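PDB 3BMA: D-alanyl-lipoteichoic acid synthetase from Streptococcus pneumoniae, which probably takes part in lipoteichoic acid biosynthesis, helping to attach D-alanine to this cell-envelope polymer. Local coordinates for residues C[280-285]-C[326-331]; C[160-165]-C[170-175]. The protein carries 1 engineered substitution. One frame throughout, in Å; residues are numbered along the deposited sequence.

In the fold
Contact 1 and contact 2 share no helix, strand or loop. Contact 1 is wholly buried, its centre about 15 Å from the centre of the chain, and ties helix 274-287, just before strand 291-296 of the parallel sheet, to the loop that enters the edge strand 333-335. The centre of contact 2 lies about 30 Å from the centre of the chain, where helix 160-167 turns back against the start of helix 174-194 and other subunits pack close by. The centres of contact 1 and contact 2 are about 28 Å apart. The chemistry follows the place: aromatic and aliphatic groups in 280-285/326-331, a backbone bond and charged side chains beside leucines in 160-165/170-175.

Contact 1. Residues C[280-285]-C[326-331]; sequences LVLTQF and ESQGFT
Leu282 and Phe285, one turn apart on helix 274-287, pack against a face and an edge of the Phe330 ring. The main interaction is a CH-pi contact: Leu282 CD2 sits over one face of the Phe330 ring, 4.1 Å from its centroid and only 8° off the normal. Of the aliphatic contacts, Leu282 CB stands over the same face as CD2, displaced toward Phe330 CE2 (3.9 Å), whereas Phe285 CB comes to the ring edge, 3.8 Å from Phe330 CE1. The two aromatic side chains cross at about a right angle and meet at their edges, without stacking; Phe330 instead stacks on Tyr377. With Phe330 CG anti to its carbonyl carbon (chi1 -66°), the ring reaches the helix and its CZ comes to 3.4 Å from Leu282 O.

These groups join two alpha/beta connections of the parallel sheet, in keeping with the SGNH-hydrolase clan to which DltD belongs. Helix 311-326 ends in a Schellman motif at Gly329, whose positive phi (111°) turns the chain toward strand 333-335 and brings Phe330 inward.

The polar group at the border is the amide of Gln328. Its NE2 lies 3.5 Å from Leu282 CD1, a van der Waals contact, and donates its hydrogen bond to Gln324 O. Gln328 OE1 accepts from Gln279 NE2 and Asn380 N, so both ends of this buried amide are engaged.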
ATOM      1  N   LEU C 280     -16.151 -29.223   4.521  1.00 31.79           N
ATOM      2  CA  LEU C 280     -15.121 -28.205   4.737  1.00 27.57           C
ATOM      3  C   LEU C 280     -14.077 -28.687   5.729  1.00 27.60           C
ATOM      4  O   LEU C 280     -12.878 -28.573   5.482  1.00 31.24           O
ATOM      5  CB  LEU C 280     -15.739 -26.901   5.239  1.00 23.70           C
ATOM      6  CG  LEU C 280     -16.536 -26.087   4.221  1.00 30.52           C
ATOM      7  CD1 LEU C 280     -17.260 -24.971   4.917  1.00 31.43           C
ATOM      8  CD2 LEU C 280     -15.615 -25.532   3.157  1.00  6.37           C
ATOM      9  N   VAL C 281     -14.556 -29.218   6.849  1.00 25.90           N
ATOM     10  CA  VAL C 281     -13.712 -29.779   7.895  1.00 24.70           C
ATOM     11  C   VAL C 281     -12.838 -30.927   7.361  1.00 29.57           C
ATOM     12  O   VAL C 281     -11.619 -30.910   7.539  1.00 37.38           O
ATOM     13  CB  VAL C 281     -14.583 -30.231   9.097  1.00 24.84           C
ATOM     14  CG1 VAL C 281     -13.840 -31.188  10.016  1.00 20.17           C
ATOM     15  CG2 VAL C 281     -15.081 -29.020   9.873  1.00 23.18           C
ATOM     16  N   LEU C 282     -13.464 -31.891   6.677  1.00 28.23           N
ATOM     17  CA  LEU C 282     -12.773 -33.072   6.144  1.00 26.44           C
ATOM     18  C   LEU C 282     -11.682 -32.709   5.149  1.00 30.41           C
ATOM     19  O   LEU C 282     -10.616 -33.330   5.150  1.00 32.74           O
ATOM     20  CB  LEU C 282     -13.768 -34.051   5.502  1.00 21.20           C
ATOM     21  CG  LEU C 282     -14.895 -34.592   6.393  1.00 24.11           C
ATOM     22  CD1 LEU C 282     -15.810 -35.522   5.619  1.00 32.21           C
ATOM     23  CD2 LEU C 282     -14.355 -35.283   7.639  1.00 24.70           C
ATOM     24  N   THR C 283     -11.956 -31.699   4.318  1.00 25.65           N
ATOM     25  CA  THR C 283     -10.975 -31.146   3.377  1.00 29.54           C
ATOM     26  C   THR C 283      -9.777 -30.555   4.111  1.00 31.97           C
ATOM     27  O   THR C 283      -8.631 -30.779   3.712  1.00 35.97           O
ATOM     28  CB  THR C 283     -11.605 -30.068   2.465  1.00 20.06           C
ATOM     29  OG1 THR C 283     -12.777 -30.603   1.840  1.00 21.58           O
ATOM     30  CG2 THR C 283     -10.633 -29.624   1.386  1.00 30.51           C
ATOM     31  N   GLN C 284     -10.046 -29.821   5.191  1.00 33.09           N
ATOM     32  CA  GLN C 284      -8.984 -29.253   6.018  1.00 32.31           C
ATOM     33  C   GLN C 284      -8.157 -30.348   6.692  1.00 33.76           C
ATOM     34  O   GLN C 284      -6.933 -30.237   6.784  1.00 37.10           O
ATOM     35  CB  GLN C 284      -9.547 -28.280   7.058  1.00 30.67           C
ATOM     36  CG  GLN C 284      -8.492 -27.341   7.640  1.00 26.45           C
ATOM     37  CD  GLN C 284      -7.699 -26.622   6.557  1.00 35.88           C
ATOM     38  OE1 GLN C 284      -8.255 -25.856   5.767  1.00 23.75           O
ATOM     39  NE2 GLN C 284      -6.397 -26.869   6.516  1.00 29.63           N
ATOM     40  N   PHE C 285      -8.834 -31.407   7.133  1.00 29.34           N
ATOM     41  CA  PHE C 285      -8.178 -32.581   7.712  1.00 31.38           C
ATOM     42  C   PHE C 285      -7.252 -33.283   6.714  1.00 28.09           C
ATOM     43  O   PHE C 285      -6.194 -33.786   7.089  1.00 34.93           O
ATOM     44  CB  PHE C 285      -9.217 -33.575   8.248  1.00 23.85           C
ATOM     45  CG  PHE C 285      -9.842 -33.174   9.566  1.00 33.42           C
ATOM     46  CD1 PHE C 285      -9.400 -32.049  10.270  1.00 26.53           C
ATOM     47  CD2 PHE C 285     -10.851 -33.953  10.125  1.00 22.71           C
ATOM     48  CE1 PHE C 285      -9.967 -31.705  11.495  1.00 20.77           C
ATOM     49  CE2 PHE C 285     -11.423 -33.616  11.352  1.00 22.41           C
ATOM     50  CZ  PHE C 285     -10.986 -32.487  12.033  1.00 19.36           C
ATOM     51  N   GLU C 326     -16.041 -42.533   5.395  1.00 35.79           N
ATOM     52  CA  GLU C 326     -15.332 -43.749   4.980  1.00 36.71           C
ATOM     53  C   GLU C 326     -15.007 -43.853   3.494  1.00 36.29           C
ATOM     54  O   GLU C 326     -13.973 -44.418   3.138  1.00 41.07           O
ATOM     55  CB  GLU C 326     -16.067 -45.003   5.457  1.00 35.45           C
ATOM     56  CG  GLU C 326     -15.860 -45.277   6.931  1.00 46.55           C
ATOM     57  CD  GLU C 326     -16.724 -46.399   7.466  1.00 53.90           C
ATOM     58  OE1 GLU C 326     -17.964 -46.338   7.313  1.00 52.84           O
ATOM     59  OE2 GLU C 326     -16.157 -47.341   8.059  1.00 60.02           O
ATOM     60  N   SER C 327     -15.861 -43.300   2.632  1.00 33.40           N
ATOM     61  CA  SER C 327     -15.596 -43.320   1.188  1.00 35.18           C
ATOM     62  C   SER C 327     -14.461 -42.378   0.799  1.00 36.44           C
ATOM     63  O   SER C 327     -13.976 -42.409  -0.331  1.00 40.90           O
ATOM     64  CB  SER C 327     -16.855 -43.002   0.372  1.00 36.65           C
ATOM     65  OG  SER C 327     -17.211 -41.637   0.478  1.00 37.19           O
ATOM     66  N   GLN C 328     -14.045 -41.548   1.750  1.00 37.14           N
ATOM     67  CA  GLN C 328     -12.971 -40.593   1.542  1.00 35.79           C
ATOM     68  C   GLN C 328     -11.713 -40.982   2.315  1.00 39.52           C
ATOM     69  O   GLN C 328     -10.666 -40.364   2.152  1.00 44.01           O
ATOM     70  CB  GLN C 328     -13.433 -39.194   1.941  1.00 39.35           C
ATOM     71  CG  GLN C 328     -14.467 -38.601   1.006  1.00 31.53           C
ATOM     72  CD  GLN C 328     -14.807 -37.168   1.353  1.00 37.07           C
ATOM     73  OE1 GLN C 328     -14.417 -36.242   0.643  1.00 37.13           O
ATOM     74  NE2 GLN C 328     -15.535 -36.976   2.451  1.00 21.40           N
ATOM     75  N   GLY C 329     -11.827 -42.002   3.162  1.00 34.17           N
ATOM     76  CA  GLY C 329     -10.676 -42.566   3.853  1.00 29.38           C
ATOM     77  C   GLY C 329     -10.641 -42.328   5.350  1.00 34.86           C
ATOM     78  O   GLY C 329      -9.633 -42.611   5.993  1.00 34.89           O
ATOM     79  N   PHE C 330     -11.735 -41.804   5.901  1.00 32.67           N
ATOM     80  CA  PHE C 330     -11.821 -41.511   7.331  1.00 34.04           C
ATOM     81  C   PHE C 330     -12.514 -42.690   7.993  1.00 36.78           C
ATOM     82  O   PHE C 330     -13.740 -42.810   7.929  1.00 38.92           O
ATOM     83  CB  PHE C 330     -12.612 -40.217   7.592  1.00 36.26           C
ATOM     84  CG  PHE C 330     -11.950 -38.968   7.066  1.00 28.18           C
ATOM     85  CD1 PHE C 330     -11.051 -38.256   7.856  1.00 20.75           C
ATOM     86  CD2 PHE C 330     -12.245 -38.490   5.791  1.00 20.72           C
ATOM     87  CE1 PHE C 330     -10.434 -37.097   7.377  1.00 27.53           C
ATOM     88  CE2 PHE C 330     -11.636 -37.333   5.304  1.00 18.56           C
ATOM     89  CZ  PHE C 330     -10.732 -36.636   6.099  1.00 21.68           C
ATOM     90  N   THR C 331     -11.731 -43.567   8.615  1.00 33.93           N
ATOM     91  CA  THR C 331     -12.267 -44.842   9.110  1.00 35.72           C
ATOM     92  C   THR C 331     -12.175 -45.010  10.624  1.00 32.37           C
ATOM     93  O   THR C 331     -12.610 -46.029  11.163  1.00 40.40           O
ATOM     94  CB  THR C 331     -11.621 -46.069   8.401  1.00 38.12           C
ATOM     95  OG1 THR C 331     -10.201 -46.054   8.602  1.00 43.95           O
ATOM     96  CG2 THR C 331     -11.932 -46.073   6.895  1.00 31.89           C
TER

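Contact 2. Residues C[160-165]-C[170-175]; sequences KDLVQK and EELSTA
Lys165 lies along the incoming chain of residues 170-173 and carries most of the contact. Its CB is 4.0 Å from Leu172 CD2. At CG it meets the carboxylate of Glu170, whose OE1 comes to 3.8 Å as the two side chains cross at about a right angle. CD touches Leu172 CD2 at 3.9 Å and passes Glu171 O at a slightly longer distance. Because the chain is extended beyond CG, NZ is carried on to the start of helix 174-194, 4.2 Å from Ser173 N, where it forms a salt bridge with Asp176. Ser173 is the N-cap of that helix, its OG bonded to Asp176 N.

Behind the lysine, Leu162 CD2 meets Leu172 CD2 at 3.8 Å, the two leucines crossing almost perpendicularly; Ile180 of helix 174-194 touches both. A backbone bond ties the chain leaving helix 160-167 back to its last turn: Glu170 N donates to Lys165 O at 2.8 Å, a short bond that is bent at the hydrogen (131°), while Glu170 CB rests 3.4 Å from the same carbonyl oxygen.

Further out, Lys160 pairs with Glu171 of the third subunit, placing the junction of helices 160-167 and 174-194 at an interface between subunits. Lys165 thus serves two chemistries, its methylenes packing on Leu172 and its ammonium bound to Asp176; Glu170 OE1, 5.2 Å from Lys165 NZ, probably adds a weaker electrostatic attraction.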
ATOM      1  N   LYS C 160     -16.489  -7.447   2.394  1.00 40.58           N
ATOM      2  CA  LYS C 160     -17.529  -8.030   1.544  1.00 42.33           C
ATOM      3  C   LYS C 160     -17.077  -8.234   0.096  1.00 43.29           C
ATOM      4  O   LYS C 160     -17.450  -9.223  -0.534  1.00 46.63           O
ATOM      5  CB  LYS C 160     -18.778  -7.143   1.597  1.00 41.11           C
ATOM      6  CG  LYS C 160     -20.047  -7.749   1.008  1.00 48.31           C
ATOM      7  CD  LYS C 160     -21.240  -6.831   1.245  1.00 50.88           C
ATOM      8  CE  LYS C 160     -22.371  -7.103   0.262  1.00 59.35           C
ATOM      9  NZ  LYS C 160     -23.546  -6.221   0.509  1.00 57.06           N
ATOM     10  N   ASP C 161     -16.261  -7.310  -0.412  1.00 40.91           N
ATOM     11  CA  ASP C 161     -15.724  -7.377  -1.777  1.00 45.42           C
ATOM     12  C   ASP C 161     -14.836  -8.608  -2.005  1.00 44.69           C
ATOM     13  O   ASP C 161     -14.849  -9.202  -3.086  1.00 41.20           O
ATOM     14  CB  ASP C 161     -14.953  -6.088  -2.116  1.00 41.31           C
ATOM     15  CG  ASP C 161     -13.749  -5.854  -1.196  1.00 51.94           C
ATOM     16  OD1 ASP C 161     -12.604  -5.901  -1.694  1.00 53.22           O
ATOM     17  OD2 ASP C 161     -13.941  -5.638   0.023  1.00 54.75           O
ATOM     18  N   LEU C 162     -14.092  -8.988  -0.969  1.00 43.96           N
ATOM     19  CA  LEU C 162     -13.137 -10.086  -1.039  1.00 42.83           C
ATOM     20  C   LEU C 162     -13.836 -11.434  -0.901  1.00 41.70           C
ATOM     21  O   LEU C 162     -13.471 -12.398  -1.573  1.00 46.91           O
ATOM     22  CB  LEU C 162     -12.056  -9.919   0.037  1.00 41.75           C
ATOM     23  CG  LEU C 162     -11.170  -8.673  -0.083  1.00 29.34           C
ATOM     24  CD1 LEU C 162     -10.384  -8.419   1.192  1.00 46.04           C
ATOM     25  CD2 LEU C 162     -10.233  -8.787  -1.258  1.00 26.90           C
ATOM     26  N   VAL C 163     -14.842 -11.481  -0.030  1.00 39.79           N
ATOM     27  CA  VAL C 163     -15.658 -12.676   0.193  1.00 35.57           C
ATOM     28  C   VAL C 163     -16.548 -12.985  -1.027  1.00 38.95           C
ATOM     29  O   VAL C 163     -16.659 -14.147  -1.435  1.00 41.52           O
ATOM     30  CB  VAL C 163     -16.491 -12.552   1.505  1.00 32.83           C
ATOM     31  CG1 VAL C 163     -17.305 -13.803   1.762  1.00 39.87           C
ATOM     32  CG2 VAL C 163     -15.572 -12.300   2.698  1.00 22.97           C
ATOM     33  N   GLN C 164     -17.150 -11.946  -1.614  1.00 40.93           N
ATOM     34  CA  GLN C 164     -17.960 -12.081  -2.839  1.00 45.01           C
ATOM     35  C   GLN C 164     -17.173 -12.609  -4.038  1.00 43.43           C
ATOM     36  O   GLN C 164     -17.711 -13.385  -4.832  1.00 48.41           O
ATOM     37  CB  GLN C 164     -18.618 -10.752  -3.225  1.00 46.95           C
ATOM     38  CG  GLN C 164     -19.901 -10.419  -2.472  1.00 52.87           C
ATOM     39  CD  GLN C 164     -20.441  -9.030  -2.804  1.00 55.32           C
ATOM     40  OE1 GLN C 164     -19.692  -8.126  -3.193  1.00 55.61           O
ATOM     41  NE2 GLN C 164     -21.749  -8.855  -2.644  1.00 55.40           N
ATOM     42  N   LYS C 165     -15.918 -12.172  -4.171  1.00 44.60           N
ATOM     43  CA  LYS C 165     -15.009 -12.655  -5.222  1.00 41.47           C
ATOM     44  C   LYS C 165     -14.734 -14.147  -5.083  1.00 40.69           C
ATOM     45  O   LYS C 165     -14.737 -14.878  -6.072  1.00 45.33           O
ATOM     46  CB  LYS C 165     -13.685 -11.885  -5.210  1.00 39.07           C
ATOM     47  CG  LYS C 165     -13.720 -10.567  -5.963  1.00 42.86           C
ATOM     48  CD  LYS C 165     -12.320 -10.033  -6.226  1.00 44.33           C
ATOM     49  CE  LYS C 165     -12.365  -8.754  -7.054  1.00 50.63           C
ATOM     50  NZ  LYS C 165     -11.009  -8.272  -7.455  1.00 49.69           N
ATOM     51  N   GLU C 170     -14.251 -15.944  -8.668  1.00 58.97           N
ATOM     52  CA  GLU C 170     -13.384 -14.922  -9.240  1.00 59.63           C
ATOM     53  C   GLU C 170     -12.023 -14.951  -8.572  1.00 60.97           C
ATOM     54  O   GLU C 170     -11.911 -15.222  -7.371  1.00 60.80           O
ATOM     55  CB  GLU C 170     -13.992 -13.531  -9.076  1.00 59.13           C
ATOM     56  CG  GLU C 170     -15.175 -13.232  -9.981  1.00 60.50           C
ATOM     57  CD  GLU C 170     -15.785 -11.870  -9.700  1.00 63.04           C
ATOM     58  OE1 GLU C 170     -15.024 -10.892  -9.524  1.00 67.82           O
ATOM     59  OE2 GLU C 170     -17.028 -11.776  -9.656  1.00 67.56           O
ATOM     60  N   GLU C 171     -10.990 -14.675  -9.360  1.00 61.61           N
ATOM     61  CA  GLU C 171      -9.636 -14.562  -8.844  1.00 60.98           C
ATOM     62  C   GLU C 171      -9.440 -13.212  -8.179  1.00 54.08           C
ATOM     63  O   GLU C 171      -9.901 -12.187  -8.688  1.00 47.46           O
ATOM     64  CB  GLU C 171      -8.613 -14.736  -9.964  1.00 67.77           C
ATOM     65  CG  GLU C 171      -8.353 -16.181 -10.355  1.00 80.80           C
ATOM     66  CD  GLU C 171      -7.059 -16.351 -11.129  1.00 92.85           C
ATOM     67  OE1 GLU C 171      -6.567 -15.356 -11.705  1.00 97.72           O
ATOM     68  OE2 GLU C 171      -6.532 -17.485 -11.158  1.00 98.88           O
ATOM     69  N   LEU C 172      -8.761 -13.221  -7.036  1.00 49.54           N
ATOM     70  CA  LEU C 172      -8.404 -11.994  -6.338  1.00 40.99           C
ATOM     71  C   LEU C 172      -7.272 -11.294  -7.077  1.00 37.87           C
ATOM     72  O   LEU C 172      -6.467 -11.939  -7.755  1.00 39.75           O
ATOM     73  CB  LEU C 172      -8.000 -12.284  -4.888  1.00 36.54           C
ATOM     74  CG  LEU C 172      -9.072 -12.856  -3.954  1.00 34.09           C
ATOM     75  CD1 LEU C 172      -8.439 -13.464  -2.724  1.00 43.50           C
ATOM     76  CD2 LEU C 172     -10.093 -11.814  -3.555  1.00 40.16           C
ATOM     77  N   SER C 173      -7.226  -9.972  -6.956  1.00 35.86           N
ATOM     78  CA  SER C 173      -6.197  -9.192  -7.617  1.00 36.17           C
ATOM     79  C   SER C 173      -4.922  -9.135  -6.778  1.00 38.35           C
ATOM     80  O   SER C 173      -4.879  -9.654  -5.657  1.00 39.82           O
ATOM     81  CB  SER C 173      -6.710  -7.789  -7.954  1.00 36.70           C
ATOM     82  OG  SER C 173      -6.721  -6.952  -6.814  1.00 38.89           O
ATOM     83  N   THR C 174      -3.890  -8.513  -7.342  1.00 37.52           N
ATOM     84  CA  THR C 174      -2.597  -8.351  -6.691  1.00 41.06           C
ATOM     85  C   THR C 174      -2.697  -7.379  -5.506  1.00 38.61           C
ATOM     86  O   THR C 174      -2.075  -7.599  -4.458  1.00 45.04           O
ATOM     87  CB  THR C 174      -1.520  -7.887  -7.714  1.00 40.72           C
ATOM     88  OG1 THR C 174      -1.618  -8.682  -8.904  1.00 49.51           O
ATOM     89  CG2 THR C 174      -0.120  -8.026  -7.145  1.00 42.74           C
ATOM     90  N   ALA C 175      -3.495  -6.326  -5.676  1.00 34.42           N
ATOM     91  CA  ALA C 175      -3.762  -5.347  -4.618  1.00 28.22           C
ATOM     92  C   ALA C 175      -4.612  -5.956  -3.507  1.00 30.58           C
ATOM     93  O   ALA C 175      -4.393  -5.681  -2.322  1.00 25.67           O
ATOM     94  CB  ALA C 175      -4.443  -4.121  -5.189  1.00 35.17           C
TER